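Local coordinates for 432aa long hypothetical deoxyribodipyrimidine photolyase (Sulfolobus tokodaii, PDB 2E0I), which probably repairs cyclobutane pyrimidine dimers in DNA with light, carrying one FAD as catalytic flavin and a second as a likely light-harvesting cofactor, at residues 320-331 against 346-356. Residues are numbered along the deposited sequence; the frame is centred on the assembly and turned at random.
Sequences VKVLFVDWRWGE and NNGNWQWIAST. With FAD (flavin-adenine dinucleotide), chain E.
Trp350 is a knob in a hole formed by Val320, at the end of helix 309-322, and Trp327, Gly330 and Glu331 of the next helix, in the all-helical FAD-binding domain of photolyases; segments 327-331 and 346-353 run roughly antiparallel, their axes at 145°. Its indole lies flat on bare backbone: Glu331 CA sits 3.6 Å from the centroid of the five-membered ring and Gly330 CA over the six-membered one, both CH-pi contacts. The face turned from Gly330 and Glu331 carries flavin C7M, so the indole is sandwiched between helix and cofactor; Val320 CG2 meets CZ3 at the edge. Trp327 returns the packing from the other helix. Its chi1 of 57° sets CG between the backbone N and the carbonyl carbon, and Gln351 CG makes a CH-pi contact over its six-membered ring, 3.9 Å from the centroid, with the Gln351 amide tilted only 18° from the ring plane. Thr356 OG1 and Tyr265 N bond OE1, and NE2 donates to a lone pair of Asn347 OD1, which fixes the amide's rotation. On the opposite face of Trp327 lie Arg328 CG and Asp326 OD2; Arg328 NH1 forms a salt bridge with OD2, and Asp326 N-caps the helix by accepting from Arg328 N. Nearer the cofactor, Asn346 ND2 donates to Glu331 O (3.0 Å). Asn347 ND2 reaches Glu331 OE1 from above the carboxylate plane (3.1 Å), but also bonds Val260 O; Glu331 OE1 in turn accepts from N6A of the other bound FAD. Asn349 binds the adenine of the FAD whose flavin lies against Trp350, OD1 accepting from N6A and ND2 donating to N1A. Ala354 CB packs on Val320 CG1, next to the Schellman turn at Ser355, where extended Lys321 donates from NZ to Arg363 O, weakly to Ile353 O, and to Ser355 OG (2.7 Å).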
loop_
_atom_site.group_PDB
_atom_site.type_symbol
_atom_site.label_atom_id
_atom_site.label_comp_id
_atom_site.label_asym_id
_atom_site.label_seq_id
_atom_site.Cartn_x
_atom_site.Cartn_y
_atom_site.Cartn_z
ATOM N N VAL A 320 4.689 -4.550 18.320
ATOM C CA VAL A 320 4.383 -3.428 19.175
ATOM C C VAL A 320 3.989 -3.773 20.601
ATOM O O VAL A 320 4.586 -3.272 21.555
ATOM C CB VAL A 320 3.279 -2.561 18.548
ATOM C CG1 VAL A 320 3.023 -1.349 19.415
ATOM C CG2 VAL A 320 3.689 -2.134 17.144
ATOM N N LYS A 321 2.987 -4.633 20.746
ATOM C CA LYS A 321 2.486 -4.999 22.064
ATOM C C LYS A 321 3.129 -6.186 22.758
ATOM O O LYS A 321 2.720 -6.550 23.851
ATOM C CB LYS A 321 0.968 -5.182 21.990
ATOM C CG LYS A 321 0.267 -3.858 21.750
ATOM C CD LYS A 321 -1.232 -3.989 21.639
ATOM C CE LYS A 321 -1.870 -2.621 21.416
ATOM N NZ LYS A 321 -3.349 -2.712 21.203
ATOM N N VAL A 322 4.141 -6.787 22.147
ATOM C CA VAL A 322 4.802 -7.918 22.779
ATOM C C VAL A 322 6.299 -7.686 22.863
ATOM O O VAL A 322 6.889 -7.892 23.909
ATOM C CB VAL A 322 4.496 -9.248 22.030
ATOM C CG1 VAL A 322 5.341 -10.380 22.581
ATOM C CG2 VAL A 322 3.024 -9.598 22.193
ATOM N N LEU A 323 6.919 -7.247 21.775
ATOM C CA LEU A 323 8.359 -6.998 21.798
ATOM C C LEU A 323 8.584 -5.554 22.215
ATOM O O LEU A 323 9.721 -5.101 22.360
ATOM C CB LEU A 323 8.983 -7.254 20.416
ATOM C CG LEU A 323 8.887 -8.673 19.843
ATOM C CD1 LEU A 323 9.544 -8.714 18.488
ATOM C CD2 LEU A 323 9.557 -9.664 20.774
ATOM N N PHE A 324 7.475 -4.844 22.399
ATOM C CA PHE A 324 7.472 -3.445 22.807
ATOM C C PHE A 324 8.425 -2.553 21.979
ATOM O O PHE A 324 9.282 -1.838 22.519
ATOM C CB PHE A 324 7.786 -3.368 24.308
ATOM C CG PHE A 324 7.392 -2.068 24.955
ATOM C CD1 PHE A 324 6.223 -1.410 24.584
ATOM C CD2 PHE A 324 8.186 -1.507 25.962
ATOM C CE1 PHE A 324 5.852 -0.213 25.203
ATOM C CE2 PHE A 324 7.821 -0.308 26.590
ATOM C CZ PHE A 324 6.655 0.338 26.210
ATOM N N VAL A 325 8.261 -2.612 20.656
ATOM C CA VAL A 325 9.056 -1.811 19.728
ATOM C C VAL A 325 8.145 -0.748 19.083
ATOM O O VAL A 325 7.005 -1.029 18.705
ATOM C CB VAL A 325 9.691 -2.695 18.636
ATOM C CG1 VAL A 325 10.394 -1.829 17.611
ATOM C CG2 VAL A 325 10.664 -3.672 19.263
ATOM N N ASP A 326 8.646 0.477 18.978
ATOM C CA ASP A 326 7.880 1.581 18.410
ATOM C C ASP A 326 7.235 1.180 17.082
ATOM O O ASP A 326 7.905 0.646 16.200
ATOM C CB ASP A 326 8.811 2.788 18.220
ATOM C CG ASP A 326 8.068 4.062 17.861
ATOM O OD1 ASP A 326 8.715 5.123 17.849
ATOM O OD2 ASP A 326 6.851 4.011 17.588
ATOM N N TRP A 327 5.937 1.440 16.937
ATOM C CA TRP A 327 5.243 1.093 15.705
ATOM C C TRP A 327 5.835 1.757 14.460
ATOM O O TRP A 327 5.697 1.237 13.357
ATOM C CB TRP A 327 3.755 1.429 15.805
ATOM C CG TRP A 327 3.454 2.855 16.110
ATOM C CD1 TRP A 327 3.237 3.393 17.336
ATOM C CD2 TRP A 327 3.319 3.927 15.169
ATOM N NE1 TRP A 327 2.968 4.738 17.225
ATOM C CE2 TRP A 327 3.013 5.092 15.904
ATOM C CE3 TRP A 327 3.427 4.017 13.774
ATOM C CZ2 TRP A 327 2.812 6.336 15.294
ATOM C CZ3 TRP A 327 3.228 5.252 13.163
ATOM C CH2 TRP A 327 2.924 6.394 13.924
ATOM N N ARG A 328 6.493 2.901 14.633
ATOM C CA ARG A 328 7.110 3.603 13.508
ATOM C C ARG A 328 8.212 2.749 12.894
ATOM O O ARG A 328 8.447 2.816 11.696
ATOM C CB ARG A 328 7.700 4.941 13.953
ATOM C CG ARG A 328 6.673 5.959 14.377
ATOM C CD ARG A 328 7.350 7.211 14.872
ATOM N NE ARG A 328 6.456 8.049 15.683
ATOM C CZ ARG A 328 5.912 7.694 16.851
ATOM N NH1 ARG A 328 6.158 6.498 17.375
ATOM N NH2 ARG A 328 5.126 8.545 17.506
ATOM N N TRP A 329 8.891 1.955 13.716
ATOM C CA TRP A 329 9.950 1.075 13.229
ATOM C C TRP A 329 9.325 0.034 12.293
ATOM O O TRP A 329 9.812 -0.221 11.184
ATOM C CB TRP A 329 10.625 0.359 14.405
ATOM C CG TRP A 329 11.559 1.203 15.238
ATOM C CD1 TRP A 329 11.435 2.534 15.530
ATOM C CD2 TRP A 329 12.726 0.748 15.934
ATOM N NE1 TRP A 329 12.455 2.936 16.364
ATOM C CE2 TRP A 329 13.261 1.860 16.628
ATOM C CE3 TRP A 329 13.373 -0.492 16.042
ATOM C CZ2 TRP A 329 14.413 1.767 17.419
ATOM C CZ3 TRP A 329 14.519 -0.584 16.831
ATOM C CH2 TRP A 329 15.025 0.540 17.508
ATOM N N GLY A 330 8.238 -0.570 12.762
ATOM C CA GLY A 330 7.551 -1.575 11.980
ATOM C C GLY A 330 6.966 -0.969 10.726
ATOM O O GLY A 330 7.014 -1.573 9.665
ATOM N N GLU A 331 6.404 0.227 10.854
ATOM C CA GLU A 331 5.819 0.928 9.716
ATOM C C GLU A 331 6.850 1.049 8.609
ATOM O O GLU A 331 6.571 0.720 7.457
ATOM C CB GLU A 331 5.380 2.332 10.121
ATOM C CG GLU A 331 4.848 3.153 8.962
ATOM C CD GLU A 331 4.787 4.651 9.252
ATOM O OE1 GLU A 331 4.206 5.387 8.412
ATOM O OE2 GLU A 331 5.319 5.089 10.301
ATOM N N ASN A 346 -0.743 2.094 5.175
ATOM C CA ASN A 346 0.194 1.389 6.042
ATOM C C ASN A 346 0.225 2.070 7.416
ATOM O O ASN A 346 0.137 1.404 8.455
ATOM C CB ASN A 346 1.600 1.377 5.429
ATOM C CG ASN A 346 2.587 0.538 6.239
ATOM O OD1 ASN A 346 2.317 -0.615 6.569
ATOM N ND2 ASN A 346 3.738 1.116 6.555
ATOM N N ASN A 347 0.337 3.397 7.422
ATOM C CA ASN A 347 0.372 4.147 8.672
ATOM C C ASN A 347 -0.896 3.924 9.502
ATOM O O ASN A 347 -0.823 3.609 10.701
ATOM C CB ASN A 347 0.528 5.637 8.382
ATOM C CG ASN A 347 0.720 6.447 9.644
ATOM O OD1 ASN A 347 -0.213 6.622 10.439
ATOM N ND2 ASN A 347 1.942 6.933 9.854
ATOM N N GLY A 348 -2.049 4.085 8.849
ATOM C CA GLY A 348 -3.329 3.920 9.512
ATOM C C GLY A 348 -3.441 2.594 10.217
ATOM O O GLY A 348 -3.842 2.517 11.383
ATOM N N ASN A 349 -3.066 1.539 9.507
ATOM C CA ASN A 349 -3.131 0.201 10.062
ATOM C C ASN A 349 -2.189 -0.014 11.235
ATOM O O ASN A 349 -2.581 -0.621 12.228
ATOM C CB ASN A 349 -2.870 -0.817 8.960
ATOM C CG ASN A 349 -4.138 -1.191 8.202
ATOM O OD1 ASN A 349 -4.936 -1.995 8.678
ATOM N ND2 ASN A 349 -4.330 -0.606 7.025
ATOM N N TRP A 350 -0.956 0.483 11.143
ATOM C CA TRP A 350 -0.024 0.306 12.248
ATOM C C TRP A 350 -0.539 0.973 13.511
ATOM O O TRP A 350 -0.561 0.367 14.585
ATOM C CB TRP A 350 1.363 0.860 11.909
ATOM C CG TRP A 350 2.222 -0.132 11.180
ATOM C CD1 TRP A 350 2.393 -0.239 9.826
ATOM C CD2 TRP A 350 2.962 -1.214 11.764
ATOM N NE1 TRP A 350 3.192 -1.327 9.533
ATOM C CE2 TRP A 350 3.554 -1.940 10.703
ATOM C CE3 TRP A 350 3.179 -1.641 13.077
ATOM C CZ2 TRP A 350 4.344 -3.064 10.917
ATOM C CZ3 TRP A 350 3.965 -2.761 13.293
ATOM C CH2 TRP A 350 4.538 -3.459 12.219
ATOM N N GLN A 351 -0.970 2.218 13.385
ATOM C CA GLN A 351 -1.470 2.932 14.545
ATOM C C GLN A 351 -2.696 2.239 15.105
ATOM O O GLN A 351 -2.897 2.193 16.311
ATOM C CB GLN A 351 -1.801 4.370 14.171
ATOM C CG GLN A 351 -0.622 5.122 13.615
ATOM C CD GLN A 351 -0.505 6.478 14.227
ATOM O OE1 GLN A 351 -0.578 6.609 15.453
ATOM N NE2 GLN A 351 -0.320 7.508 13.390
ATOM N N TRP A 352 -3.522 1.702 14.221
ATOM C CA TRP A 352 -4.722 1.008 14.648
ATOM C C TRP A 352 -4.311 -0.134 15.561
ATOM O O TRP A 352 -4.811 -0.282 16.661
ATOM C CB TRP A 352 -5.461 0.448 13.434
ATOM C CG TRP A 352 -6.872 -0.005 13.717
ATOM C CD1 TRP A 352 -8.001 0.757 13.654
ATOM C CD2 TRP A 352 -7.297 -1.316 14.126
ATOM N NE1 TRP A 352 -9.103 0.007 13.997
ATOM C CE2 TRP A 352 -8.700 -1.267 14.293
ATOM C CE3 TRP A 352 -6.628 -2.525 14.369
ATOM C CZ2 TRP A 352 -9.450 -2.383 14.694
ATOM C CZ3 TRP A 352 -7.376 -3.639 14.766
ATOM C CH2 TRP A 352 -8.772 -3.556 14.924
ATOM N N ILE A 353 -3.384 -0.946 15.091
ATOM C CA ILE A 353 -2.910 -2.083 15.851
ATOM C C ILE A 353 -2.222 -1.698 17.159
ATOM O O ILE A 353 -2.403 -2.357 18.177
ATOM C CB ILE A 353 -1.957 -2.935 14.978
ATOM C CG1 ILE A 353 -2.694 -4.173 14.500
ATOM C CG2 ILE A 353 -0.726 -3.347 15.756
ATOM C CD1 ILE A 353 -3.186 -5.047 15.645
ATOM N N ALA A 354 -1.431 -0.634 17.126
ATOM C CA ALA A 354 -0.713 -0.184 18.311
ATOM C C ALA A 354 -1.653 0.558 19.228
ATOM O O ALA A 354 -1.254 1.050 20.278
ATOM C CB ALA A 354 0.436 0.730 17.904
ATOM N N SER A 355 -2.909 0.614 18.815
ATOM C CA SER A 355 -3.956 1.320 19.536
ATOM C C SER A 355 -3.519 2.723 19.950
ATOM O O SER A 355 -3.624 3.120 21.111
ATOM C CB SER A 355 -4.468 0.498 20.739
ATOM O OG SER A 355 -3.423 -0.075 21.492
ATOM N N THR A 356 -3.008 3.456 18.966
ATOM C CA THR A 356 -2.589 4.838 19.136
ATOM C C THR A 356 -3.319 5.545 18.011
ATOM O O THR A 356 -3.063 6.709 17.727
ATOM C CB THR A 356 -1.077 5.040 18.920
ATOM O OG1 THR A 356 -0.735 4.717 17.568
ATOM C CG2 THR A 356 -0.279 4.171 19.866
HETATM P PA FAD E . -8.071 -9.068 0.589
HETATM O O1A FAD E . -8.249 -9.995 -0.552
HETATM O O2A FAD E . -8.779 -9.168 1.883
HETATM O O5B FAD E . -8.928 -7.872 -0.066
HETATM C C5B FAD E . -9.574 -6.881 0.736
HETATM C C4B FAD E . -9.364 -5.496 0.123
HETATM O O4B FAD E . -9.988 -4.471 0.914
HETATM C C3B FAD E . -7.868 -5.177 0.078
HETATM O O3B FAD E . -7.365 -5.522 -1.215
HETATM C C2B FAD E . -7.901 -3.655 0.195
HETATM O O2B FAD E . -8.325 -3.084 -1.045
HETATM C C1B FAD E . -8.992 -3.489 1.253
HETATM N N9A FAD E . -8.484 -3.758 2.619
HETATM C C8A FAD E . -8.580 -4.899 3.300
HETATM N N7A FAD E . -8.092 -4.729 4.527
HETATM C C5A FAD E . -7.678 -3.470 4.630
HETATM C C6A FAD E . -7.089 -2.711 5.636
HETATM N N6A FAD E . -6.845 -3.234 6.833
HETATM N N1A FAD E . -6.775 -1.430 5.387
HETATM C C2A FAD E . -7.016 -0.875 4.212
HETATM N N3A FAD E . -7.579 -1.565 3.235
HETATM C C4A FAD E . -7.919 -2.851 3.411
HETATM N N1 FAD E . -2.692 -2.402 2.480
HETATM C C2 FAD E . -2.061 -1.720 1.432
HETATM O O2 FAD E . -2.569 -1.681 0.314
HETATM N N3 FAD E . -0.812 -1.121 1.640
HETATM C C4 FAD E . -0.201 -1.219 2.896
HETATM O O4 FAD E . 0.868 -0.645 3.096
HETATM C C4X FAD E . -0.825 -1.912 3.928
HETATM N N5 FAD E . -0.162 -2.074 5.150
HETATM C C5X FAD E . -0.785 -2.751 6.206
HETATM C C6 FAD E . -0.112 -2.885 7.417
HETATM C C7 FAD E . -0.732 -3.524 8.485
HETATM C C7M FAD E . 0.019 -3.629 9.814
HETATM C C8 FAD E . -2.021 -4.033 8.337
HETATM C C8M FAD E . -2.740 -4.716 9.502
HETATM C C9 FAD E . -2.685 -3.896 7.121
HETATM C C9A FAD E . -2.078 -3.249 6.048
HETATM N N10 FAD E . -2.746 -3.084 4.820
HETATM C C10 FAD E . -2.072 -2.502 3.733
HETATM C "C1'" FAD E . -4.144 -3.559 4.658
HETATM C "C2'" FAD E . -4.366 -4.988 4.155
HETATM O "O2'" FAD E . -3.644 -5.921 4.962
HETATM C "C3'" FAD E . -3.985 -5.159 2.683
HETATM O "O3'" FAD E . -4.678 -4.185 1.899
HETATM C "C4'" FAD E . -4.361 -6.551 2.169
HETATM O "O4'" FAD E . -3.726 -7.558 2.962
HETATM C "C5'" FAD E . -3.948 -6.726 0.706
HETATM O "O5'" FAD E . -4.207 -8.059 0.252
HETATM P P FAD E . -5.558 -8.434 -0.540
HETATM O O1P FAD E . -5.733 -7.453 -1.635
HETATM O O2P FAD E . -5.473 -9.869 -0.892
HETATM O O3P FAD E . -6.712 -8.199 0.563
#